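Local coordinates for Sm domain-containing protein (Pyrococcus furiosus, PDB 1YCY) that is of unknown function but has the Sm fold and may bind RNA, as is usual in that family, at residues K9-W14 / N65-L70. Sequence-based numbering, arbitrary orientation.
Sequences KVLKEW and NWIMLL
The indole of W14 turns one face to L69: CB of L69 stands 3.4 Å from the centroid of the six-membered ring and 2° off its normal, a CH-pi contact centred on the face. With CG of L69 anti to the backbone N (chi1 162°), the branch reaches back over the pyrrole half, bringing CD2 to 3.5 Å from NE1 of W14. V10 CG1, from the same helix, meets the opposite face toward its rim, so both faces are contacted, the V10 side off-centre. At the ring edge, CZ3 of W14 approaches I67 O at 3.6 Å, near the ring plane. CG2 of I67 lies 4.0 Å from W14 CZ3 and, more loosely, CD1 of I67 4.5 Å from CD2 of L11. The polar NE1 is satisfied by OE1 of Q56 of the second subunit, a chain that also contributes a strand pairing antiparallel with W66 to L69. Were W14 an alanine, L69 would probably lose the aromatic face it packs on and that glutamine its indole donor. Dispersion over the indole face, with the N-H of the same ring bonded to the neighbouring subunit, thus links the N-terminal helix of this Sm fold to its last strand and to the subunit interface.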
ATOM      1  N   LYS A   9       5.663  27.233  25.735  1.00 57.62           N
ATOM      2  CA  LYS A   9       6.594  28.370  25.546  1.00 59.75           C
ATOM      3  C   LYS A   9       6.772  28.768  24.087  1.00 59.96           C
ATOM      4  O   LYS A   9       6.571  29.917  23.729  1.00 64.01           O
ATOM      5  CB  LYS A   9       7.979  28.083  26.148  1.00 60.24           C
ATOM      6  CG  LYS A   9       7.983  27.879  27.661  1.00 60.91           C
ATOM      7  N   VAL A  10       7.133  27.821  23.242  1.00 58.81           N
ATOM      8  CA  VAL A  10       7.404  28.138  21.850  1.00 57.68           C
ATOM      9  C   VAL A  10       6.129  28.525  21.125  1.00 58.32           C
ATOM     10  O   VAL A  10       6.166  29.283  20.154  1.00 59.32           O
ATOM     11  CB  VAL A  10       8.056  26.959  21.108  1.00 56.86           C
ATOM     12  CG1 VAL A  10       8.298  27.310  19.635  1.00 55.62           C
ATOM     13  CG2 VAL A  10       9.367  26.562  21.784  1.00 57.62           C
ATOM     14  N   LEU A  11       4.996  27.998  21.560  1.00 58.87           N
ATOM     15  CA  LEU A  11       3.757  28.306  20.853  1.00 59.97           C
ATOM     16  C   LEU A  11       3.291  29.715  21.195  1.00 59.22           C
ATOM     17  O   LEU A  11       2.895  30.481  20.301  1.00 57.22           O
ATOM     18  CB  LEU A  11       2.680  27.244  21.113  1.00 60.19           C
ATOM     19  CG  LEU A  11       2.830  25.959  20.271  1.00 59.23           C
ATOM     20  CD1 LEU A  11       1.705  24.971  20.607  1.00 59.21           C
ATOM     21  CD2 LEU A  11       2.851  26.249  18.767  1.00 58.58           C
ATOM     22  N   LYS A  12       3.377  30.058  22.479  1.00 59.29           N
ATOM     23  CA  LYS A  12       3.241  31.436  22.921  1.00 59.43           C
ATOM     24  C   LYS A  12       4.081  32.322  21.999  1.00 61.93           C
ATOM     25  O   LYS A  12       3.571  33.271  21.424  1.00 65.74           O
ATOM     26  CB  LYS A  12       3.694  31.597  24.375  1.00 58.37           C
ATOM     27  CG  LYS A  12       2.803  30.918  25.421  1.00 56.99           C
ATOM     28  N   GLU A  13       5.349  31.972  21.815  1.00 62.77           N
ATOM     29  CA  GLU A  13       6.252  32.736  20.954  1.00 64.19           C
ATOM     30  C   GLU A  13       5.800  32.861  19.505  1.00 63.83           C
ATOM     31  O   GLU A  13       6.101  33.853  18.860  1.00 63.78           O
ATOM     32  CB  GLU A  13       7.653  32.109  20.948  1.00 65.77           C
ATOM     33  CG  GLU A  13       8.394  32.132  22.289  1.00 68.01           C
ATOM     34  CD  GLU A  13       9.605  31.190  22.310  1.00 69.05           C
ATOM     35  OE1 GLU A  13       9.950  30.684  23.400  1.00 71.18           O
ATOM     36  OE2 GLU A  13      10.210  30.950  21.237  1.00 72.03           O
ATOM     37  N   TRP A  14       5.122  31.843  18.975  1.00 66.50           N
ATOM     38  CA  TRP A  14       4.801  31.800  17.524  1.00 67.85           C
ATOM     39  C   TRP A  14       3.417  32.338  17.208  1.00 65.72           C
ATOM     40  O   TRP A  14       3.079  32.503  16.027  1.00 63.37           O
ATOM     41  CB  TRP A  14       4.875  30.369  16.977  1.00 71.55           C
ATOM     42  CG  TRP A  14       6.231  29.754  16.924  1.00 72.24           C
ATOM     43  CD1 TRP A  14       7.357  30.182  17.551  1.00 72.27           C
ATOM     44  CD2 TRP A  14       6.586  28.554  16.232  1.00 73.31           C
ATOM     45  NE1 TRP A  14       8.400  29.340  17.277  1.00 72.63           N
ATOM     46  CE2 TRP A  14       7.953  28.326  16.470  1.00 73.66           C
ATOM     47  CE3 TRP A  14       5.879  27.649  15.430  1.00 72.78           C
ATOM     48  CZ2 TRP A  14       8.637  27.223  15.935  1.00 73.00           C
ATOM     49  CZ3 TRP A  14       6.560  26.560  14.889  1.00 72.54           C
ATOM     50  CH2 TRP A  14       7.922  26.358  15.147  1.00 72.50           C
ATOM     51  N   ASN A  65       2.401  16.073  12.793  1.00 55.64           N
ATOM     52  CA  ASN A  65       3.770  15.600  12.648  1.00 56.21           C
ATOM     53  C   ASN A  65       4.756  16.635  13.147  1.00 55.91           C
ATOM     54  O   ASN A  65       5.512  16.395  14.100  1.00 55.27           O
ATOM     55  CB  ASN A  65       4.043  15.290  11.177  1.00 57.20           C
ATOM     56  CG  ASN A  65       3.319  14.064  10.721  1.00 56.82           C
ATOM     57  OD1 ASN A  65       2.397  14.112   9.910  1.00 56.64           O
ATOM     58  ND2 ASN A  65       3.716  12.950  11.265  1.00 57.33           N
ATOM     59  N   TRP A  66       4.716  17.798  12.509  1.00 54.67           N
ATOM     60  CA  TRP A  66       5.543  18.914  12.911  1.00 52.27           C
ATOM     61  C   TRP A  66       4.901  20.215  12.563  1.00 54.27           C
ATOM     62  O   TRP A  66       4.178  20.315  11.559  1.00 52.97           O
ATOM     63  CB  TRP A  66       6.885  18.862  12.205  1.00 46.92           C
ATOM     64  CG  TRP A  66       6.834  18.544  10.743  1.00 45.04           C
ATOM     65  CD1 TRP A  66       7.063  17.327  10.167  1.00 45.09           C
ATOM     66  CD2 TRP A  66       6.580  19.448   9.671  1.00 43.65           C
ATOM     67  NE1 TRP A  66       6.965  17.417   8.794  1.00 44.46           N
ATOM     68  CE2 TRP A  66       6.663  18.705   8.464  1.00 42.66           C
ATOM     69  CE3 TRP A  66       6.271  20.803   9.606  1.00 44.62           C
ATOM     70  CZ2 TRP A  66       6.460  19.274   7.221  1.00 43.93           C
ATOM     71  CZ3 TRP A  66       6.074  21.373   8.358  1.00 45.19           C
ATOM     72  CH2 TRP A  66       6.168  20.607   7.180  1.00 44.92           C
ATOM     73  N   ILE A  67       5.193  21.222  13.386  1.00 57.58           N
ATOM     74  CA  ILE A  67       4.793  22.586  13.103  1.00 58.73           C
ATOM     75  C   ILE A  67       6.040  23.375  12.884  1.00 61.78           C
ATOM     76  O   ILE A  67       6.995  23.244  13.629  1.00 62.53           O
ATOM     77  CB  ILE A  67       3.996  23.232  14.243  1.00 57.11           C
ATOM     78  CG1 ILE A  67       2.900  22.294  14.764  1.00 56.43           C
ATOM     79  CG2 ILE A  67       3.365  24.532  13.743  1.00 57.76           C
ATOM     80  CD1 ILE A  67       2.396  22.648  16.152  1.00 55.87           C
HETATM   81  N   MSE A  68       6.019  24.214  11.871  1.00 67.19           N
HETATM   82  CA  MSE A  68       7.186  24.933  11.490  1.00 74.68           C
HETATM   83  C   MSE A  68       6.885  26.405  11.246  1.00 68.93           C
HETATM   84  O   MSE A  68       5.901  26.745  10.610  1.00 67.48           O
HETATM   85  CB  MSE A  68       7.718  24.299  10.250  1.00 79.01           C
HETATM   86  CG  MSE A  68       8.646  25.170   9.507  1.00 86.76           C
HETATM   87 SE   MSE A  68       9.540  24.139   8.164  1.00 98.99          SE
HETATM   88  CE  MSE A  68       8.052  23.940   6.850  1.00 97.12           C
ATOM     89  N   LEU A  69       7.765  27.266  11.748  1.00 65.92           N
ATOM     90  CA  LEU A  69       7.605  28.718  11.677  1.00 62.40           C
ATOM     91  C   LEU A  69       8.378  29.265  10.523  1.00 59.80           C
ATOM     92  O   LEU A  69       9.543  28.975  10.369  1.00 61.95           O
ATOM     93  CB  LEU A  69       8.111  29.365  12.964  1.00 62.78           C
ATOM     94  CG  LEU A  69       8.428  30.863  12.987  1.00 62.92           C
ATOM     95  CD1 LEU A  69       7.297  31.691  12.398  1.00 63.30           C
ATOM     96  CD2 LEU A  69       8.713  31.275  14.433  1.00 62.46           C
ATOM     97  N   LEU A  70       7.731  30.084   9.727  1.00 58.57           N
ATOM     98  CA  LEU A  70       8.340  30.614   8.533  1.00 58.71           C
ATOM     99  C   LEU A  70       8.787  32.072   8.765  1.00 59.97           C
ATOM    100  O   LEU A  70       8.501  32.974   7.967  1.00 59.75           O
ATOM    101  CB  LEU A  70       7.334  30.500   7.394  1.00 58.53           C
ATOM    102  CG  LEU A  70       6.560  29.177   7.386  1.00 57.87           C
ATOM    103  CD1 LEU A  70       5.713  29.085   6.152  1.00 57.89           C
ATOM    104  CD2 LEU A  70       7.516  28.005   7.438  1.00 58.50           C
TER